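Local atomic coordinates of cytosol aminopeptidase (Coxiella burnetii, PDB entry 3IJ3), a protein that probably removes amino acids from the N terminus of peptides as a manganese-dependent metalloaminopeptidase of the M17 family. Residues 48-51 / 52-55; 209-212 / 213-217; 456-459 / 460-463. All coordinates share one frame; numbering follows the deposited sequence. Where two conformers were deposited one is given.

All three contacts are local and follow one another along the chain without nesting or crossing. Interaction 1 comes first, in the M17 N-terminal domain, where the short helix 48-52 runs into a turn and the chain heads for helix 57-66 beside strands 38-43 and 85-91. Interaction 2 lies in the catalytic domain: helix 209-215 follows strand 203-208 and leads straight into helix 217-223. Its centre is about 70 Å from that of interaction 1, on the opposite side of the chain's centre. Interaction 3 closes the hairpin-like loop between strands 445-454 and 464-465, again in the catalytic domain but on the same side of the centre as interaction 1, their nearest atoms about 19 Å apart.

Interaction 1: residues 48-51 / 52-55; sequences LPDW and LDTQ
W51 and L52 sit where the short helix 48-52 runs into a type I turn from L52 to Q55. Two bonds from a residue to the fourth before it come first: L52 N donates to L48 O (2.8 Å) in a nearly straight line, and D53 N reaches P49 O over a longer 3.3 Å. The turn follows, with Q55 N bonded to L52 O.

W51 O is gripped twice by T54. The hydroxyl OG1 donates to W51 O in the carbonyl plane at 2.6 Å, while T54 N approaches the same W51 O from above that plane at 2.9 Å. OG1 in turn accepts a straight bond from Q55 NE2, which, with the stack on the indole, helps hold the Q55 amide in its rotation. Folded about CB-CG (chi2 -64°), Q55 lays this amide almost parallel to the W51 indole, 9° between planes, with Q55 CD 3.4 Å from W51 CZ2. Its CG stands 3.6 Å over the centroid of the W51 six-membered ring as a CH-pi contact. L52 CD2 meets W51 CZ3 at 3.9 Å. A water bridges P49 O and D53 OD1.

The indole also packs on M43 and L89, so the arrangement is a short helix and the turn that follows it, laid against strands 38-43 and 85-91 of the M17 N-terminal domain through the tryptophan.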
ATOM      1  N   LEU A  48       4.706 -54.966  -3.608  1.00 17.86           N
ATOM      2  CA  LEU A  48       3.326 -55.452  -3.559  1.00 17.48           C
ATOM      3  C   LEU A  48       3.061 -56.741  -4.357  1.00 18.46           C
ATOM      4  O   LEU A  48       2.425 -57.658  -3.833  1.00 18.10           O
ATOM      5  CB  LEU A  48       2.351 -54.312  -3.911  1.00 15.88           C
ATOM      6  CG  LEU A  48       0.857 -54.582  -3.793  1.00 16.37           C
ATOM      7  CD1 LEU A  48       0.503 -55.105  -2.414  1.00 15.37           C
ATOM      8  CD2 LEU A  48       0.081 -53.289  -4.127  1.00 20.12           C
ATOM      9  N   PRO A  49       3.579 -56.843  -5.598  1.00 19.88           N
ATOM     10  CA  PRO A  49       3.319 -58.051  -6.381  1.00 20.23           C
ATOM     11  C   PRO A  49       3.794 -59.331  -5.696  1.00 20.47           C
ATOM     12  O   PRO A  49       3.039 -60.303  -5.623  1.00 20.83           O
ATOM     13  CB  PRO A  49       4.094 -57.794  -7.682  1.00 20.94           C
ATOM     14  CG  PRO A  49       4.116 -56.328  -7.805  1.00 19.83           C
ATOM     15  CD  PRO A  49       4.269 -55.820  -6.400  1.00 20.16           C
ATOM     16  N   ASP A  50       5.030 -59.323  -5.200  1.00 20.48           N
ATOM     17  CA  ASP A  50       5.587 -60.480  -4.483  1.00 20.77           C
ATOM     18  C   ASP A  50       4.843 -60.755  -3.183  1.00 19.04           C
ATOM     19  O   ASP A  50       4.667 -61.907  -2.806  1.00 21.04           O
ATOM     20  CB  ASP A  50       7.069 -60.269  -4.155  1.00 20.93           C
ATOM     21  CG  ASP A  50       7.961 -60.366  -5.372  1.00 24.35           C
ATOM     22  OD1 ASP A  50       7.532 -60.927  -6.396  1.00 25.80           O
ATOM     23  OD2 ASP A  50       9.106 -59.882  -5.282  1.00 27.87           O
ATOM     24  N   TRP A  51       4.446 -59.703  -2.476  1.00 18.41           N
ATOM     25  CA  TRP A  51       3.706 -59.891  -1.242  1.00 17.03           C
ATOM     26  C   TRP A  51       2.365 -60.569  -1.545  1.00 16.06           C
ATOM     27  O   TRP A  51       1.986 -61.519  -0.861  1.00 14.67           O
ATOM     28  CB  TRP A  51       3.468 -58.572  -0.510  1.00 17.29           C
ATOM     29  CG  TRP A  51       2.717 -58.786   0.743  1.00 16.60           C
ATOM     30  CD1 TRP A  51       3.220 -59.241   1.923  1.00 17.05           C
ATOM     31  CD2 TRP A  51       1.323 -58.570   0.957  1.00 17.77           C
ATOM     32  NE1 TRP A  51       2.227 -59.322   2.860  1.00 19.75           N
ATOM     33  CE2 TRP A  51       1.051 -58.913   2.294  1.00 16.75           C
ATOM     34  CE3 TRP A  51       0.273 -58.121   0.146  1.00 16.48           C
ATOM     35  CZ2 TRP A  51      -0.224 -58.825   2.838  1.00 16.54           C
ATOM     36  CZ3 TRP A  51      -0.994 -58.044   0.687  1.00 14.98           C
ATOM     37  CH2 TRP A  51      -1.230 -58.392   2.021  1.00 16.95           C
ATOM     38  N   LEU A  52       1.657 -60.080  -2.566  1.00 16.37           N
ATOM     39  CA  LEU A  52       0.348 -60.653  -2.943  1.00 17.42           C
ATOM     40  C   LEU A  52       0.435 -62.143  -3.219  1.00 18.24           C
ATOM     41  O   LEU A  52      -0.474 -62.894  -2.883  1.00 17.75           O
ATOM     42  CB  LEU A  52      -0.254 -59.927  -4.141  1.00 17.30           C
ATOM     43  CG  LEU A  52      -0.808 -58.537  -3.831  1.00 20.07           C
ATOM     44  CD1 LEU A  52      -1.018 -57.716  -5.103  1.00 19.99           C
ATOM     45  CD2 LEU A  52      -2.102 -58.637  -2.989  1.00 18.73           C
ATOM     46  N   ASP A  53       1.546 -62.573  -3.811  1.00 20.17           N
ATOM     47  CA  ASP A  53       1.751 -63.990  -4.099  1.00 22.37           C
ATOM     48  C   ASP A  53       1.751 -64.866  -2.847  1.00 22.15           C
ATOM     49  O   ASP A  53       1.545 -66.081  -2.960  1.00 24.11           O
ATOM     50  CB  ASP A  53       3.056 -64.198  -4.869  1.00 23.22           C
ATOM     51  CG  ASP A  53       2.990 -63.667  -6.289  1.00 27.45           C
ATOM     52  OD1 ASP A  53       1.880 -63.615  -6.862  1.00 30.71           O
ATOM     53  OD2 ASP A  53       4.063 -63.336  -6.849  1.00 33.81           O
ATOM     54  N   THR A  54       1.988 -64.273  -1.675  1.00 20.94           N
ATOM     55  CA  THR A  54       2.000 -65.015  -0.414  1.00 21.26           C
ATOM     56  C   THR A  54       0.625 -65.057   0.258  1.00 20.94           C
ATOM     57  O   THR A  54       0.456 -65.720   1.289  1.00 22.40           O
ATOM     58  CB  THR A  54       2.985 -64.395   0.619  1.00 22.09           C
ATOM     59  OG1 THR A  54       2.490 -63.131   1.122  1.00 20.56           O
ATOM     60  CG2 THR A  54       4.379 -64.218   0.006  1.00 23.06           C
ATOM     61  N   GLN A  55      -0.351 -64.356  -0.320  1.00 17.71           N
ATOM     62  CA  GLN A  55      -1.682 -64.260   0.269  1.00 16.41           C
ATOM     63  C   GLN A  55      -2.684 -65.180  -0.385  1.00 14.99           C
ATOM     64  O   GLN A  55      -2.441 -65.693  -1.477  1.00 15.28           O
ATOM     65  CB  GLN A  55      -2.170 -62.808   0.157  1.00 15.78           C
ATOM     66  CG  GLN A  55      -1.233 -61.836   0.841  1.00 16.43           C
ATOM     67  CD  GLN A  55      -1.168 -62.064   2.322  1.00 19.00           C
ATOM     68  OE1 GLN A  55      -2.169 -61.916   3.020  1.00 20.13           O
ATOM     69  NE2 GLN A  55       0.021 -62.401   2.825  1.00 18.32           N
TER
HETATM   70  O   HOH W   1       0.929 -60.659  -7.539  1.00 32.68           O

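Interaction 2: residues 209-212 / 213-217; sequences SKDL and ETEFP. With EDO (1,2-ethanediol), chain K.
L212 and F216 meet at the C-terminal end of helix 209-215, a short helix of the M17 catalytic domain, and the contacts between 209-212 and 213-217 are those of neighbouring helical turns.

Backbone bonds run from each residue to the fourth before it: E213 N to S209 O, T214 N to K210 O, E215 N to D211 O and F216 N to L212 O, the last at 2.8 Å. F216 then leaves helical geometry. It is also the N-cap residue of helix 217-223, so one residue ends the first helix and precedes the next. T214 OG1 adds a weak bond to K210 O, and a 1,2-ethanediol, presumably a crystallisation additive, donates another weak bond from its O2 to T214 O at 3.3 Å.

Among the apolar groups, L212 CD1 touches F216 CB at 3.8 Å, with the side chains roughly perpendicular. Both pack on I207 of strand 203-208 and L232 of strand 231-237, which places this side of the helix on the sheet.

Like-charged D211 OD1 and E215 OE2 stand 4.5 Å apart. R321 serves both E215 and F216: its salt bridge with E215 OE1 probably offsets some of the repulsion between the two carboxylates, and it makes a cation-pi contact with the F216 ring.

K210 and E213 run alongside each other in the same direction. The lysine chain is folded about CB-CG (chi2 -62°) and then runs straight, while the glutamate is extended beyond CG. Their salt bridge joins K210 NZ to E213 OE1 at 2.9 Å, the ammonium approaching the syn side of the carboxylate, 19° out of its plane.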
ATOM      1  N   SER A 209       6.721  -7.320  38.482  1.00 20.39           N
ATOM      2  CA  SER A 209       6.556  -5.958  38.956  1.00 22.01           C
ATOM      3  C   SER A 209       7.805  -5.159  39.211  1.00 20.55           C
ATOM      4  O   SER A 209       8.629  -5.039  38.313  1.00 21.93           O
ATOM      5  CB  SER A 209       5.643  -5.992  40.192  1.00 24.75           C
ATOM      6  OG  SER A 209       4.414  -6.615  39.882  1.00 29.73           O
ATOM      7  N   LYS A 210       7.993  -4.635  40.424  1.00 21.01           N
ATOM      8  CA  LYS A 210       9.122  -3.759  40.703  1.00 22.12           C
ATOM      9  C   LYS A 210      10.480  -4.390  40.611  1.00 21.28           C
ATOM     10  O   LYS A 210      11.430  -3.747  40.183  1.00 20.16           O
ATOM     11  CB  LYS A 210       8.953  -3.049  42.066  1.00 24.74           C
ATOM     12  CG  LYS A 210       7.730  -2.119  42.116  1.00 30.93           C
ATOM     13  CD  LYS A 210       7.847  -0.977  41.084  1.00 37.11           C
ATOM     14  CE  LYS A 210       6.550  -0.186  40.909  1.00 42.04           C
ATOM     15  NZ  LYS A 210       6.664   0.775  39.755  1.00 42.53           N
ATOM     16  N   ASP A 211      10.605  -5.655  40.980  1.00 19.87           N
ATOM     17  CA  ASP A 211      11.921  -6.266  40.895  1.00 20.32           C
ATOM     18  C   ASP A 211      12.273  -6.459  39.414  1.00 19.20           C
ATOM     19  O   ASP A 211      13.416  -6.333  39.037  1.00 19.39           O
ATOM     20  CB  ASP A 211      12.013  -7.609  41.667  1.00 20.74           C
ATOM     21  CG  ASP A 211      13.430  -7.915  42.097  1.00 23.06           C
ATOM     22  OD1 ASP A 211      14.096  -6.982  42.636  1.00 23.53           O
ATOM     23  OD2 ASP A 211      13.871  -9.061  41.933  1.00 29.33           O
ATOM     24  N   LEU A 212      11.280  -6.772  38.584  1.00 18.97           N
ATOM     25  CA  LEU A 212      11.514  -6.945  37.164  1.00 18.03           C
ATOM     26  C   LEU A 212      11.918  -5.580  36.554  1.00 18.08           C
ATOM     27  O   LEU A 212      12.867  -5.459  35.792  1.00 16.39           O
ATOM     28  CB  LEU A 212      10.249  -7.429  36.460  1.00 17.71           C
ATOM     29  CG  LEU A 212      10.489  -7.803  34.995  1.00 18.51           C
ATOM     30  CD1 LEU A 212      11.090  -9.266  34.916  1.00 17.30           C
ATOM     31  CD2 LEU A 212       9.217  -7.668  34.197  1.00 19.58           C
ATOM     32  N   GLU A 213      11.185  -4.562  36.918  1.00 18.00           N
ATOM     33  CA  GLU A 213      11.444  -3.213  36.415  1.00 19.73           C
ATOM     34  C   GLU A 213      12.895  -2.799  36.685  1.00 20.91           C
ATOM     35  O   GLU A 213      13.564  -2.215  35.829  1.00 20.20           O
ATOM     36  CB  GLU A 213      10.421  -2.274  37.052  1.00 20.99           C
ATOM     37  CG  GLU A 213      10.406  -0.910  36.496  1.00 27.05           C
ATOM     38  CD  GLU A 213       9.308  -0.044  37.096  1.00 29.96           C
ATOM     39  OE1 GLU A 213       8.382  -0.555  37.781  1.00 35.26           O
ATOM     40  OE2 GLU A 213       9.376   1.149  36.834  1.00 31.73           O
ATOM     41  N   THR A 214      13.401  -3.135  37.869  1.00 20.56           N
ATOM     42  CA  THR A 214      14.781  -2.805  38.239  1.00 22.37           C
ATOM     43  C   THR A 214      15.846  -3.721  37.682  1.00 20.98           C
ATOM     44  O   THR A 214      16.864  -3.258  37.156  1.00 23.14           O
ATOM     45  CB  THR A 214      14.931  -2.819  39.793  1.00 23.04           C
ATOM     46  OG1 THR A 214      14.144  -1.766  40.334  1.00 28.14           O
ATOM     47  CG2 THR A 214      16.388  -2.638  40.224  1.00 27.02           C
ATOM     48  N   GLU A 215      15.616  -5.029  37.783  1.00 18.75           N
ATOM     49  CA  GLU A 215      16.616  -6.017  37.441  1.00 17.97           C
ATOM     50  C   GLU A 215      16.629  -6.454  35.964  1.00 16.33           C
ATOM     51  O   GLU A 215      17.674  -6.856  35.471  1.00 16.33           O
ATOM     52  CB  GLU A 215      16.450  -7.236  38.353  1.00 19.02           C
ATOM     53  CG  GLU A 215      16.645  -6.935  39.866  1.00 21.96           C
ATOM     54  CD  GLU A 215      18.071  -6.677  40.245  1.00 25.84           C
ATOM     55  OE1 GLU A 215      18.988  -7.052  39.467  1.00 25.76           O
ATOM     56  OE2 GLU A 215      18.276  -6.128  41.349  1.00 26.49           O
ATOM     57  N   PHE A 216      15.468  -6.434  35.319  1.00 14.86           N
ATOM     58  CA  PHE A 216      15.308  -6.834  33.910  1.00 15.30           C
ATOM     59  C   PHE A 216      14.553  -5.733  33.170  1.00 15.71           C
ATOM     60  O   PHE A 216      13.455  -5.961  32.649  1.00 15.24           O
ATOM     61  CB  PHE A 216      14.551  -8.168  33.856  1.00 15.57           C
ATOM     62  CG  PHE A 216      15.288  -9.278  34.525  1.00 16.94           C
ATOM     63  CD1 PHE A 216      16.165 -10.067  33.816  1.00 20.47           C
ATOM     64  CD2 PHE A 216      15.156  -9.492  35.891  1.00 18.48           C
ATOM     65  CE1 PHE A 216      16.875 -11.083  34.445  1.00 20.12           C
ATOM     66  CE2 PHE A 216      15.891 -10.473  36.525  1.00 17.47           C
ATOM     67  CZ  PHE A 216      16.743 -11.264  35.810  1.00 18.74           C
ATOM     68  N   PRO A 217      15.154  -4.534  33.082  1.00 16.14           N
ATOM     69  CA  PRO A 217      14.454  -3.407  32.468  1.00 16.74           C
ATOM     70  C   PRO A 217      13.992  -3.584  31.020  1.00 15.84           C
ATOM     71  O   PRO A 217      12.985  -2.963  30.634  1.00 16.48           O
ATOM     72  CB  PRO A 217      15.466  -2.250  32.589  1.00 17.43           C
ATOM     73  CG  PRO A 217      16.812  -2.935  32.638  1.00 17.76           C
ATOM     74  CD  PRO A 217      16.538  -4.183  33.442  1.00 16.86           C
TER
HETATM   75  C1  EDO K 468      20.591  -2.442  34.381  0.50 31.68           C
HETATM   76  O1  EDO K 468      20.763  -1.041  34.162  0.50 36.14           O
HETATM   77  C2  EDO K 468      20.350  -2.744  35.848  0.50 33.54           C
HETATM   78  O2  EDO K 468      19.842  -4.078  35.969  0.50 36.13           O

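Interaction 3: residues 456-459 / 460-463; sequences EDLP and GRPI
L458 and R461 pair across a tight chain reversal, a type II turn with P459 and G460 at its two central positions, in the loop that connects the antiparallel paired strands 445-454 and 464-465. The two arms run nearly antiparallel, 164° between their directions, and form a single antiparallel hydrogen-bonded pair: L458 N donates to R461 O at 3.1 Å and R461 N to L458 O at 2.8 Å. G460 has a positive phi of 82°, the conformation that the third position of a type II turn calls for and that favours glycine.

The R461 side chain folds back over the turn. Bent at chi3 (-70°), it presents its guanidinium side-on to the carbonyl of P459, so that two nitrogens grip one oxygen. NE donates to P459 O at 2.8 Å, and NH2 donates to the same P459 O at 3.0 Å. That oxygen sits in the guanidinium plane, but the donors meet it differently: NH2 uses a lone pair in the carbonyl plane, whereas NE comes from above that plane. L458 CB lies over one face of the guanidinium. The grip would help hold the orientation of the P459-G460 peptide.

Farther from the turn, I463 CG1 packs against the backbone at D457 N, 3.5 Å away.

Around the loop, R461 makes a cation-pi contact with W99 and also touches Y97, linking this loop of the catalytic domain to the N-terminal domain. G460 O accepts a bond from R174 of helix 157-178. P462 O is bonded by N454 at the end of strand 445-454, while I463, just before strand 464-465, packs on E413 of a neighbouring subunit.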
ATOM      1  N   GLU A 456      -0.604 -25.863   6.910  1.00 17.71           N
ATOM      2  CA  GLU A 456      -1.435 -26.820   6.193  1.00 20.97           C
ATOM      3  C   GLU A 456      -1.556 -28.123   6.964  1.00 19.67           C
ATOM      4  O   GLU A 456      -0.687 -28.460   7.731  1.00 19.08           O
ATOM      5  CB  GLU A 456      -0.730 -27.203   4.894  1.00 23.47           C
ATOM      6  CG  GLU A 456      -0.329 -26.079   3.955  1.00 30.55           C
ATOM      7  CD  GLU A 456       0.836 -26.497   3.045  1.00 38.99           C
ATOM      8  OE1 GLU A 456       1.911 -26.895   3.579  1.00 43.23           O
ATOM      9  OE2 GLU A 456       0.695 -26.398   1.807  1.00 43.58           O
ATOM     10  N   ASP A 457      -2.635 -28.857   6.719  0.50 19.75           N
ATOM     11  CA  ASP A 457      -2.881 -30.143   7.363  0.50 19.88           C
ATOM     12  C   ASP A 457      -2.103 -31.248   6.639  0.50 19.71           C
ATOM     13  O   ASP A 457      -2.512 -31.682   5.568  0.50 20.28           O
ATOM     14  CB  ASP A 457      -4.372 -30.448   7.270  0.50 20.29           C
ATOM     15  CG  ASP A 457      -4.728 -31.790   7.845  0.50 19.46           C
ATOM     16  OD1 ASP A 457      -4.262 -32.108   8.945  0.50 19.65           O
ATOM     17  OD2 ASP A 457      -5.514 -32.509   7.203  0.50 24.47           O
ATOM     18  N   LEU A 458      -1.029 -31.739   7.241  1.00 18.75           N
ATOM     19  CA  LEU A 458      -0.184 -32.757   6.614  1.00 19.59           C
ATOM     20  C   LEU A 458      -0.215 -33.976   7.543  1.00 18.57           C
ATOM     21  O   LEU A 458      -0.540 -33.834   8.725  1.00 18.97           O
ATOM     22  CB  LEU A 458       1.239 -32.248   6.469  1.00 17.52           C
ATOM     23  CG  LEU A 458       1.481 -30.989   5.632  1.00 23.00           C
ATOM     24  CD1 LEU A 458       2.920 -30.515   5.829  1.00 24.50           C
ATOM     25  CD2 LEU A 458       1.164 -31.227   4.166  1.00 27.24           C
ATOM     26  N   PRO A 459       0.149 -35.162   7.030  1.00 17.41           N
ATOM     27  CA  PRO A 459       0.123 -36.349   7.885  1.00 16.60           C
ATOM     28  C   PRO A 459       0.951 -36.186   9.146  1.00 15.96           C
ATOM     29  O   PRO A 459       2.160 -35.894   9.080  1.00 14.57           O
ATOM     30  CB  PRO A 459       0.698 -37.449   6.984  1.00 17.30           C
ATOM     31  CG  PRO A 459       0.442 -36.969   5.604  1.00 18.98           C
ATOM     32  CD  PRO A 459       0.680 -35.481   5.693  1.00 19.36           C
ATOM     33  N   GLY A 460       0.274 -36.348  10.284  1.00 14.90           N
ATOM     34  CA  GLY A 460       0.886 -36.258  11.583  1.00 15.52           C
ATOM     35  C   GLY A 460       1.047 -34.841  12.090  1.00 15.45           C
ATOM     36  O   GLY A 460       1.466 -34.656  13.235  1.00 16.14           O
ATOM     37  N   ARG A 461       0.648 -33.865  11.273  1.00 14.84           N
ATOM     38  CA  ARG A 461       0.881 -32.420  11.537  1.00 15.22           C
ATOM     39  C   ARG A 461      -0.365 -31.556  11.279  1.00 14.80           C
ATOM     40  O   ARG A 461      -0.529 -30.978  10.210  1.00 16.97           O
ATOM     41  CB  ARG A 461       2.059 -31.992  10.656  1.00 16.37           C
ATOM     42  CG  ARG A 461       3.394 -32.599  11.142  1.00 18.26           C
ATOM     43  CD  ARG A 461       4.413 -32.701  10.040  1.00 24.69           C
ATOM     44  NE  ARG A 461       4.003 -33.738   9.079  1.00 27.18           N
ATOM     45  CZ  ARG A 461       4.585 -33.964   7.898  1.00 28.99           C
ATOM     46  NH1 ARG A 461       5.600 -33.202   7.501  1.00 30.39           N
ATOM     47  NH2 ARG A 461       4.134 -34.941   7.104  1.00 25.00           N
ATOM     48  N   PRO A 462      -1.265 -31.506  12.259  1.00 13.98           N
ATOM     49  CA  PRO A 462      -2.505 -30.743  12.127  1.00 14.07           C
ATOM     50  C   PRO A 462      -2.241 -29.254  12.104  1.00 12.32           C
ATOM     51  O   PRO A 462      -1.270 -28.803  12.695  1.00 11.87           O
ATOM     52  CB  PRO A 462      -3.296 -31.126  13.381  1.00 15.24           C
ATOM     53  CG  PRO A 462      -2.561 -32.273  14.018  1.00 18.31           C
ATOM     54  CD  PRO A 462      -1.184 -32.247  13.535  1.00 15.75           C
ATOM     55  N   ILE A 463      -3.101 -28.507  11.431  1.00 12.18           N
ATOM     56  CA  ILE A 463      -2.968 -27.048  11.370  1.00 11.54           C
ATOM     57  C   ILE A 463      -2.953 -26.483  12.776  1.00 11.36           C
ATOM     58  O   ILE A 463      -3.803 -26.824  13.598  1.00 12.97           O
ATOM     59  CB  ILE A 463      -4.122 -26.398  10.572  1.00 11.86           C
ATOM     60  CG1 ILE A 463      -3.983 -26.668   9.067  1.00 16.17           C
ATOM     61  CG2 ILE A 463      -4.102 -24.891  10.755  1.00 13.62           C
ATOM     62  CD1 ILE A 463      -5.280 -26.322   8.271  1.00 19.71           C
TER
HETATM   63  O   HOH W   2       1.638 -29.697   8.621  0.50 27.75           O
HETATM   64  O   HOH W   3      -5.445 -29.882  10.461  0.50  9.95           O